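Long-range contacts in first ORF in transposon ISC1904 (Sulfolobus solfataricus, PDB 3ILX), which probably acts in DNA recombination for its transposon as a serine-type recombinase, this chain being the resolvase-like domain of the longer DNA-binding protein: residues 8-13 with 47-52; 58-63 with 88-93; 72-77 with 105-110. One frame throughout, in Å; residues are numbered along the deposited sequence.

Contact 1 of 3, residues 8-13 with 47-52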
loop_
_atom_site.group_PDB
_atom_site.type_symbol
_atom_site.label_atom_id
_atom_site.label_comp_id
_atom_site.label_asym_id
_atom_site.label_seq_id
_atom_site.Cartn_x
_atom_site.Cartn_y
_atom_site.Cartn_z
ATOM N N TYR A 8 -6.859 -13.254 11.504
ATOM C CA TYR A 8 -7.451 -12.126 10.818
ATOM C C TYR A 8 -8.161 -12.620 9.562
ATOM O O TYR A 8 -7.561 -13.279 8.719
ATOM C CB TYR A 8 -6.420 -11.057 10.468
ATOM C CG TYR A 8 -7.123 -9.901 9.783
ATOM C CD1 TYR A 8 -7.734 -8.911 10.527
ATOM C CD2 TYR A 8 -7.249 -9.852 8.389
ATOM C CE1 TYR A 8 -8.416 -7.876 9.928
ATOM C CE2 TYR A 8 -7.931 -8.790 7.766
ATOM C CZ TYR A 8 -8.513 -7.819 8.537
ATOM O OH TYR A 8 -9.194 -6.755 7.926
ATOM N N ALA A 9 -9.441 -12.298 9.428
ATOM C CA ALA A 9 -10.179 -12.750 8.255
ATOM C C ALA A 9 -10.915 -11.574 7.631
ATOM O O ALA A 9 -11.368 -10.696 8.338
ATOM C CB ALA A 9 -11.170 -13.851 8.626
ATOM N N ARG A 10 -11.060 -11.588 6.311
ATOM C CA ARG A 10 -11.668 -10.474 5.591
ATOM C C ARG A 10 -12.315 -10.958 4.293
ATOM O O ARG A 10 -11.739 -11.773 3.573
ATOM C CB ARG A 10 -10.587 -9.400 5.251
ATOM C CG ARG A 10 -11.158 -8.033 4.713
ATOM C CD ARG A 10 -10.146 -7.191 3.892
ATOM N NE ARG A 10 -9.384 -7.987 2.890
ATOM C CZ ARG A 10 -9.784 -8.184 1.641
ATOM N NH1 ARG A 10 -10.960 -7.689 1.212
ATOM N NH2 ARG A 10 -9.039 -8.932 0.833
ATOM N N VAL A 11 -13.499 -10.438 3.998
ATOM C CA VAL A 11 -14.100 -10.544 2.676
ATOM C C VAL A 11 -14.537 -9.144 2.221
ATOM O O VAL A 11 -14.869 -8.274 3.047
ATOM C CB VAL A 11 -15.318 -11.544 2.646
ATOM C CG1 VAL A 11 -14.878 -12.984 3.015
ATOM C CG2 VAL A 11 -16.443 -11.080 3.565
ATOM N N SER A 12 -14.541 -8.928 0.916
ATOM C CA SER A 12 -14.891 -7.621 0.388
ATOM C C SER A 12 -16.392 -7.406 0.516
ATOM O O SER A 12 -16.819 -6.297 0.757
ATOM C CB SER A 12 -14.452 -7.469 -1.059
ATOM O OG SER A 12 -13.048 -7.270 -1.101
ATOM N N SER A 13 -17.152 -8.483 0.331
ATOM C CA SER A 13 -18.577 -8.573 0.692
ATOM C C SER A 13 -18.996 -10.045 0.976
ATOM O O SER A 13 -18.342 -10.999 0.506
ATOM C CB SER A 13 -19.452 -7.954 -0.405
ATOM O OG SER A 13 -19.172 -8.521 -1.674
HETATM N N MSE A 47 -8.357 1.651 4.109
HETATM C CA MSE A 47 -7.457 1.939 5.234
HETATM C C MSE A 47 -8.221 2.342 6.525
HETATM O O MSE A 47 -7.603 2.563 7.579
HETATM C CB MSE A 47 -6.459 3.033 4.845
HETATM C CG MSE A 47 -5.612 2.715 3.634
HETATM SE SE MSE A 47 -4.273 1.461 4.176
HETATM C CE MSE A 47 -5.266 -0.209 3.918
ATOM N N LYS A 48 -9.552 2.406 6.438
ATOM C CA LYS A 48 -10.395 2.688 7.600
ATOM C C LYS A 48 -11.046 1.447 8.226
ATOM O O LYS A 48 -11.799 1.565 9.195
ATOM C CB LYS A 48 -11.442 3.761 7.255
ATOM C CG LYS A 48 -10.819 5.082 6.819
ATOM C CD LYS A 48 -11.862 6.128 6.314
ATOM C CE LYS A 48 -11.155 7.332 5.716
ATOM N NZ LYS A 48 -11.931 8.642 5.715
ATOM N N ARG A 49 -10.746 0.254 7.694
ATOM C CA ARG A 49 -11.267 -0.989 8.293
ATOM C C ARG A 49 -10.994 -1.016 9.813
ATOM O O ARG A 49 -9.834 -0.942 10.247
ATOM C CB ARG A 49 -10.600 -2.210 7.661
ATOM C CG ARG A 49 -11.183 -2.718 6.339
ATOM C CD ARG A 49 -10.315 -3.882 5.800
ATOM N NE ARG A 49 -9.042 -3.369 5.342
ATOM C CZ ARG A 49 -7.898 -4.046 5.357
ATOM N NH1 ARG A 49 -6.803 -3.470 4.892
ATOM N NH2 ARG A 49 -7.825 -5.279 5.838
ATOM N N LYS A 50 -12.049 -1.123 10.614
ATOM C CA LYS A 50 -11.915 -1.138 12.091
ATOM C C LYS A 50 -11.085 -2.284 12.602
ATOM O O LYS A 50 -10.274 -2.105 13.503
ATOM C CB LYS A 50 -13.269 -1.285 12.760
ATOM C CG LYS A 50 -14.354 -0.564 12.045
ATOM C CD LYS A 50 -14.451 0.877 12.464
ATOM C CE LYS A 50 -15.896 1.333 12.254
ATOM N NZ LYS A 50 -16.047 2.817 12.127
ATOM N N GLY A 51 -11.335 -3.470 12.052
ATOM C CA GLY A 51 -10.603 -4.652 12.451
ATOM C C GLY A 51 -9.117 -4.474 12.158
ATOM O O GLY A 51 -8.282 -4.697 13.044
ATOM N N PHE A 52 -8.781 -4.064 10.930
ATOM C CA PHE A 52 -7.372 -3.960 10.509
ATOM C C PHE A 52 -6.630 -2.914 11.328
ATOM O O PHE A 52 -5.472 -3.128 11.699
ATOM C CB PHE A 52 -7.299 -3.606 9.024
ATOM C CG PHE A 52 -5.923 -3.196 8.535
ATOM C CD1 PHE A 52 -4.980 -4.157 8.167
ATOM C CD2 PHE A 52 -5.617 -1.843 8.338
ATOM C CE1 PHE A 52 -3.721 -3.759 7.702
ATOM C CE2 PHE A 52 -4.397 -1.459 7.836
ATOM C CZ PHE A 52 -3.439 -2.449 7.505
#

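Contact 2 of 3, residues 58-63 with 88-93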
loop_
_atom_site.group_PDB
_atom_site.type_symbol
_atom_site.label_atom_id
_atom_site.label_comp_id
_atom_site.label_asym_id
_atom_site.label_seq_id
_atom_site.Cartn_x
_atom_site.Cartn_y
_atom_site.Cartn_z
HETATM N N MSE A 58 -2.579 -2.830 17.786
HETATM C CA MSE A 58 -2.157 -3.822 18.760
HETATM C C MSE A 58 -0.716 -4.283 18.510
HETATM O O MSE A 58 0.039 -4.455 19.455
HETATM C CB MSE A 58 -3.096 -5.029 18.759
HETATM C CG MSE A 58 -4.421 -4.767 19.438
HETATM SE SE MSE A 58 -5.485 -6.396 19.282
HETATM C CE MSE A 58 -4.712 -7.371 20.799
ATOM N N ILE A 59 -0.369 -4.518 17.244
ATOM C CA ILE A 59 0.996 -4.945 16.893
ATOM C C ILE A 59 1.985 -3.877 17.347
ATOM O O ILE A 59 2.978 -4.173 18.017
ATOM C CB ILE A 59 1.149 -5.182 15.373
ATOM C CG1 ILE A 59 0.309 -6.378 14.931
ATOM C CG2 ILE A 59 2.637 -5.394 14.973
ATOM C CD1 ILE A 59 0.075 -6.464 13.403
ATOM N N LEU A 60 1.685 -2.631 16.980
ATOM C CA LEU A 60 2.498 -1.469 17.302
ATOM C C LEU A 60 2.617 -1.224 18.805
ATOM O O LEU A 60 3.617 -0.646 19.259
ATOM C CB LEU A 60 1.931 -0.220 16.622
ATOM C CG LEU A 60 2.140 -0.085 15.108
ATOM C CD1 LEU A 60 1.197 0.993 14.499
ATOM C CD2 LEU A 60 3.611 0.202 14.783
ATOM N N ASN A 61 1.603 -1.656 19.559
ATOM C CA ASN A 61 1.620 -1.588 21.016
ATOM C C ASN A 61 2.198 -2.855 21.675
ATOM O O ASN A 61 2.044 -3.060 22.873
ATOM C CB ASN A 61 0.233 -1.272 21.569
ATOM C CG ASN A 61 0.279 -0.747 23.030
ATOM O OD1 ASN A 61 1.269 -0.148 23.471
ATOM N ND2 ASN A 61 -0.784 -0.988 23.776
ATOM N N ASN A 62 2.847 -3.696 20.882
ATOM C CA ASN A 62 3.502 -4.896 21.386
ATOM C C ASN A 62 2.551 -5.872 22.060
ATOM O O ASN A 62 2.914 -6.489 23.041
ATOM C CB ASN A 62 4.644 -4.531 22.360
ATOM C CG ASN A 62 5.701 -3.662 21.707
ATOM O OD1 ASN A 62 6.189 -3.987 20.628
ATOM N ND2 ASN A 62 6.020 -2.535 22.329
ATOM N N GLU A 63 1.341 -6.010 21.541
ATOM C CA GLU A 63 0.363 -6.924 22.146
ATOM C C GLU A 63 0.312 -8.290 21.439
ATOM O O GLU A 63 -0.362 -9.207 21.889
ATOM C CB GLU A 63 -1.033 -6.304 22.139
ATOM C CG GLU A 63 -1.162 -5.105 23.034
ATOM C CD GLU A 63 -2.464 -4.354 22.842
ATOM O OE1 GLU A 63 -3.551 -4.956 22.956
ATOM O OE2 GLU A 63 -2.398 -3.137 22.597
ATOM N N LYS A 88 8.176 -7.288 12.271
ATOM C CA LYS A 88 9.537 -7.695 12.613
ATOM C C LYS A 88 10.041 -6.820 13.770
ATOM O O LYS A 88 10.548 -7.324 14.767
ATOM C CB LYS A 88 10.443 -7.637 11.381
ATOM C CG LYS A 88 11.894 -8.097 11.616
ATOM C CD LYS A 88 12.670 -8.278 10.280
ATOM C CE LYS A 88 12.860 -6.947 9.541
ATOM N NZ LYS A 88 13.184 -7.097 8.073
ATOM N N ALA A 89 9.856 -5.513 13.673
ATOM C CA ALA A 89 10.276 -4.611 14.742
ATOM C C ALA A 89 9.459 -4.790 16.034
ATOM O O ALA A 89 9.891 -4.361 17.094
ATOM C CB ALA A 89 10.205 -3.141 14.264
ATOM N N HIS A 90 8.282 -5.402 15.947
ATOM C CA HIS A 90 7.429 -5.549 17.141
ATOM C C HIS A 90 7.198 -6.983 17.593
ATOM O O HIS A 90 6.150 -7.299 18.186
ATOM C CB HIS A 90 6.097 -4.845 16.931
ATOM C CG HIS A 90 6.202 -3.367 17.010
ATOM N ND1 HIS A 90 6.130 -2.686 18.204
ATOM C CD2 HIS A 90 6.410 -2.436 16.053
ATOM C CE1 HIS A 90 6.271 -1.394 17.978
ATOM N NE2 HIS A 90 6.441 -1.214 16.679
ATOM N N ASN A 91 8.179 -7.839 17.291
ATOM C CA ASN A 91 8.242 -9.205 17.793
ATOM C C ASN A 91 7.017 -10.004 17.409
ATOM O O ASN A 91 6.548 -10.873 18.141
ATOM C CB ASN A 91 8.500 -9.205 19.310
ATOM C CG ASN A 91 9.790 -8.500 19.664
ATOM O OD1 ASN A 91 10.823 -8.737 19.034
ATOM N ND2 ASN A 91 9.735 -7.600 20.648
ATOM N N CYS A 92 6.555 -9.716 16.201
ATOM C CA CYS A 92 5.352 -10.280 15.670
ATOM C C CYS A 92 5.664 -10.915 14.310
ATOM O O CYS A 92 6.459 -10.395 13.532
ATOM C CB CYS A 92 4.325 -9.144 15.503
ATOM S SG CYS A 92 2.705 -9.740 15.119
ATOM N N GLU A 93 5.006 -12.025 14.027
ATOM C CA GLU A 93 5.173 -12.753 12.777
ATOM C C GLU A 93 3.804 -12.841 12.124
ATOM O O GLU A 93 2.825 -13.091 12.793
ATOM C CB GLU A 93 5.719 -14.131 13.126
ATOM C CG GLU A 93 5.299 -15.277 12.281
ATOM C CD GLU A 93 5.780 -16.591 12.875
ATOM O OE1 GLU A 93 5.709 -16.767 14.137
ATOM O OE2 GLU A 93 6.246 -17.450 12.081
HETATM O O HOH W 1 7.539 -6.383 21.017
#

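Contact 3 of 3, residues 72-77 with 105-110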
loop_
_atom_site.group_PDB
_atom_site.type_symbol
_atom_site.label_atom_id
_atom_site.label_comp_id
_atom_site.label_asym_id
_atom_site.label_seq_id
_atom_site.Cartn_x
_atom_site.Cartn_y
_atom_site.Cartn_z
ATOM N N PRO A 72 -1.863 -13.459 1.762
ATOM C CA PRO A 72 -1.415 -12.088 2.058
ATOM C C PRO A 72 -2.463 -10.980 1.772
ATOM O O PRO A 72 -2.608 -10.042 2.597
ATOM C CB PRO A 72 -0.148 -11.925 1.182
ATOM C CG PRO A 72 0.392 -13.410 1.050
ATOM C CD PRO A 72 -0.900 -14.201 0.910
ATOM N N ASP A 73 -3.211 -11.097 0.659
ATOM C CA ASP A 73 -4.183 -10.018 0.311
ATOM C C ASP A 73 -5.410 -9.956 1.232
ATOM O O ASP A 73 -6.175 -8.983 1.194
ATOM C CB ASP A 73 -4.555 -9.990 -1.181
ATOM C CG ASP A 73 -5.742 -10.874 -1.518
ATOM O OD1 ASP A 73 -6.121 -11.730 -0.683
ATOM O OD2 ASP A 73 -6.292 -10.725 -2.638
ATOM N N ARG A 74 -5.557 -10.939 2.123
ATOM C CA ARG A 74 -6.521 -10.758 3.210
ATOM C C ARG A 74 -6.194 -9.518 4.050
ATOM O O ARG A 74 -7.108 -8.769 4.449
ATOM C CB ARG A 74 -6.615 -11.997 4.100
ATOM C CG ARG A 74 -7.169 -13.269 3.376
ATOM C CD ARG A 74 -8.545 -12.976 2.737
ATOM N NE ARG A 74 -8.441 -12.440 1.377
ATOM C CZ ARG A 74 -9.486 -12.063 0.632
ATOM N NH1 ARG A 74 -10.731 -12.111 1.139
ATOM N NH2 ARG A 74 -9.289 -11.628 -0.624
ATOM N N LEU A 75 -4.912 -9.287 4.315
ATOM C CA LEU A 75 -4.515 -8.125 5.143
ATOM C C LEU A 75 -4.607 -6.816 4.397
ATOM O O LEU A 75 -5.216 -5.860 4.889
ATOM C CB LEU A 75 -3.104 -8.294 5.770
ATOM C CG LEU A 75 -3.182 -9.136 7.053
ATOM C CD1 LEU A 75 -1.793 -9.725 7.452
ATOM C CD2 LEU A 75 -3.848 -8.343 8.209
ATOM N N VAL A 76 -3.966 -6.749 3.235
ATOM C CA VAL A 76 -3.936 -5.527 2.425
ATOM C C VAL A 76 -3.748 -5.880 0.970
ATOM O O VAL A 76 -3.206 -6.959 0.641
ATOM C CB VAL A 76 -2.751 -4.563 2.797
ATOM C CG1 VAL A 76 -3.038 -3.793 4.083
ATOM C CG2 VAL A 76 -1.422 -5.328 2.897
ATOM N N ARG A 77 -4.157 -4.973 0.098
ATOM C CA ARG A 77 -3.889 -5.109 -1.339
ATOM C C ARG A 77 -2.483 -4.582 -1.677
ATOM O O ARG A 77 -1.839 -5.092 -2.566
ATOM C CB ARG A 77 -4.975 -4.359 -2.128
ATOM C CG ARG A 77 -4.774 -4.197 -3.655
ATOM C CD ARG A 77 -4.790 -5.519 -4.383
ATOM N NE ARG A 77 -6.048 -6.233 -4.150
ATOM C CZ ARG A 77 -6.177 -7.561 -4.055
ATOM N NH1 ARG A 77 -5.125 -8.389 -4.191
ATOM N NH2 ARG A 77 -7.383 -8.076 -3.814
ATOM N N GLU A 105 -12.693 -13.299 -8.312
ATOM C CA GLU A 105 -12.597 -12.453 -9.476
ATOM C C GLU A 105 -13.247 -11.106 -9.206
ATOM O O GLU A 105 -12.661 -10.068 -9.510
ATOM C CB GLU A 105 -13.256 -13.128 -10.680
ATOM C CG GLU A 105 -13.379 -12.189 -11.877
ATOM C CD GLU A 105 -13.673 -12.912 -13.164
ATOM O OE1 GLU A 105 -13.680 -14.157 -13.168
ATOM O OE2 GLU A 105 -13.873 -12.233 -14.183
ATOM N N GLU A 106 -14.452 -11.135 -8.651
ATOM C CA GLU A 106 -15.223 -9.923 -8.354
ATOM C C GLU A 106 -14.428 -8.952 -7.482
ATOM O O GLU A 106 -14.564 -7.742 -7.633
ATOM C CB GLU A 106 -16.541 -10.298 -7.652
ATOM C CG GLU A 106 -17.440 -9.109 -7.281
ATOM C CD GLU A 106 -18.596 -9.475 -6.328
ATOM O OE1 GLU A 106 -18.985 -10.667 -6.240
ATOM O OE2 GLU A 106 -19.116 -8.551 -5.661
ATOM N N GLU A 107 -13.622 -9.494 -6.568
ATOM C CA GLU A 107 -12.893 -8.674 -5.611
ATOM C C GLU A 107 -11.781 -7.921 -6.360
ATOM O O GLU A 107 -11.621 -6.699 -6.200
ATOM C CB GLU A 107 -12.328 -9.499 -4.436
ATOM C CG GLU A 107 -11.388 -8.644 -3.532
ATOM C CD GLU A 107 -10.882 -9.348 -2.268
ATOM O OE1 GLU A 107 -11.290 -10.495 -2.007
ATOM O OE2 GLU A 107 -10.064 -8.737 -1.529
ATOM N N LEU A 108 -11.057 -8.635 -7.212
ATOM C CA LEU A 108 -9.978 -8.010 -7.961
ATOM C C LEU A 108 -10.471 -6.912 -8.901
ATOM O O LEU A 108 -9.789 -5.886 -9.041
ATOM C CB LEU A 108 -9.237 -9.014 -8.792
ATOM C CG LEU A 108 -8.392 -10.078 -8.115
ATOM C CD1 LEU A 108 -8.126 -11.157 -9.130
ATOM C CD2 LEU A 108 -7.076 -9.466 -7.600
ATOM N N VAL A 109 -11.623 -7.156 -9.541
ATOM C CA VAL A 109 -12.199 -6.233 -10.516
ATOM C C VAL A 109 -12.664 -4.980 -9.785
ATOM O O VAL A 109 -12.493 -3.847 -10.257
ATOM C CB VAL A 109 -13.372 -6.911 -11.287
ATOM C CG1 VAL A 109 -14.194 -5.926 -12.083
ATOM C CG2 VAL A 109 -12.844 -8.048 -12.219
ATOM N N GLU A 110 -13.265 -5.199 -8.625
ATOM C CA GLU A 110 -13.725 -4.125 -7.781
ATOM C C GLU A 110 -12.557 -3.273 -7.297
ATOM O O GLU A 110 -12.649 -2.038 -7.282
ATOM C CB GLU A 110 -14.464 -4.710 -6.596
ATOM C CG GLU A 110 -14.979 -3.698 -5.636
ATOM C CD GLU A 110 -15.455 -4.338 -4.337
ATOM O OE1 GLU A 110 -15.851 -5.536 -4.332
ATOM O OE2 GLU A 110 -15.409 -3.640 -3.312
HETATM O O HOH W 2 -13.174 -11.177 -0.443
#

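Contact 1 of 3, residues 8-13 with 47-52
Tyr8 and Arg49 cross obliquely, the phenol oxygen coming to the edge of the Arg49 guanidinium, with the ring and guanidinium planes 71° apart. Arg49 NH2 donates to Tyr8 OH at 2.9 Å, but the bond is bent (137° at the hydrogen) and the oxygen lies somewhat off the guanidinium plane. NH2 also serves the backbone oxygen of Leu75, and Tyr8 OH is also bonded to Asp40, so this bond is one link in a wider polar network. The Tyr8 chi1 of -179° turns the ring off the strand toward the start of helix 50-60, where its CE1 edge faces Gly51 C at 4.1 Å. Phe52 CB comes within 3.8 Å of Tyr8 OH and also lies over one face of the Arg49 guanidinium. Arg10 crosses Arg49 at about a right angle, its CD 3.6 Å from Arg49 NH2, while its own charged end bends away to Glu107 and, through NH1, to Ser12 OG at 3.1 Å. The Tyr-Ala-Arg-Val-Ser sequence resembles the serine recombinase motif that carries the nucleophilic serine, and the setting is consistent with that active-site region. Arg10 NE and Arg49 NH2, like charges 4.3 Å apart, are probably tolerated because each arginine is tied to protein oxygens, Arg10 to Glu107 and Arg49 to Leu75 O.

Contact 2 of 3, residues 58-63 with 88-93
The chi1 torsions of His90 (-74°) and Asn62 (-59°) both set CG beside the backbone N, which directs the imidazole toward the end of helix 50-60 and swings the amide back to meet it. His90 ND1 donates to Asn62 OD1 at 2.8 Å in a nearly straight bond (165°). The acceptor lies in the ring plane, whereas the donor stands above the carbonyl plane of the amide. Leu60 covers one face of the imidazole, its CA 3.9 Å from the ring centroid in a CH-pi contact, and Leu60 CD2 reaches His90 NE2 at 3.7 Å. Deeper in, Ile59 CG2 lies 4.0 Å from His90 CB and Ile59 CG1 4.1 Å from Cys92 SG. The remaining ring nitrogen, NE2, is bonded to His90 NE2 of the second subunit. With an alanine in place of His90, Asn62 OD1 is likely to lose its ring donor, Leu60 to face a gap, and the NE2 link between subunits to vanish. Asn62, at positive phi, is the C-prime residue of a Schellman motif, with Glu63 N bonded to Met58 O and Asn62 N to Ile59 O, both at 2.9 Å. The capped helix end thus packs against the turn that leads from helix 80-89 into strand 93-96, part of a beta-alpha-beta crossover of the parallel sheet.

Contact 3 of 3, residues 72-77 with 105-110
Salt bridges carry most of the meeting between Arg74, Arg77 and Glu107. Arg74 NH2 reaches Glu107 OE1 at 2.7 Å, almost straight at 166°, with the oxygen in the guanidinium plane and met on its syn side; the two flat groups are nonetheless turned 62° from each other. Glu107 projects straight from its helix, CG anti to the backbone N (chi1 172°) and extended beyond, so its carboxylate reaches both arginines, OE1 facing Arg74 and OE2 nearer Arg77. Arg77 runs past it in the opposite direction, with NH2 3.6 Å from Glu107 OE2. That oxygen has a second cationic partner, Arg10, while Arg77 NE pairs with Asp111. Asp73 OD2, hydrogen-bonded to Thr103 OG1, also draws in Arg77 from the same segment, its bond to Arg77 NH1 (3.0 Å) being weak. The Asp-Arg-Leu-Val-Arg sequence of residues 73-77 matches the Asp-Arg and following arginine of the serine recombinase active site, consistent with a role for this network beside Ser12. The non-ionic contact is a methyl over a guanidinium: Leu108 CD2 lies over one face of Arg77, toward its rim, 4.0 Å from Arg77 NH2. On the assembly side, Phe119 of the second subunit packs on Arg77, and Lys122 of the second subunit on Leu108.

All three contacts are largely buried, but they differ in depth. The centres of contacts 1 and 3 lie about 7 and 6 Å from the centre of the chain, and the two touch through Arg10 NH2 and Glu107 OE2, 2.6 Å apart in a salt bridge, so they form one charged region where the end of strand 4-11 meets helix 105-125. The centre of contact 2 sits about 18 Å out, and an exposed residue, Asn62, is among those that touch. It shares helix 50-60 with contact 1, which uses the start of that helix while contact 2 uses its end. There, a single histidine-asparagine hydrogen bond and apolar packing replace the arginine-rich chemistry. The second subunit approaches all three.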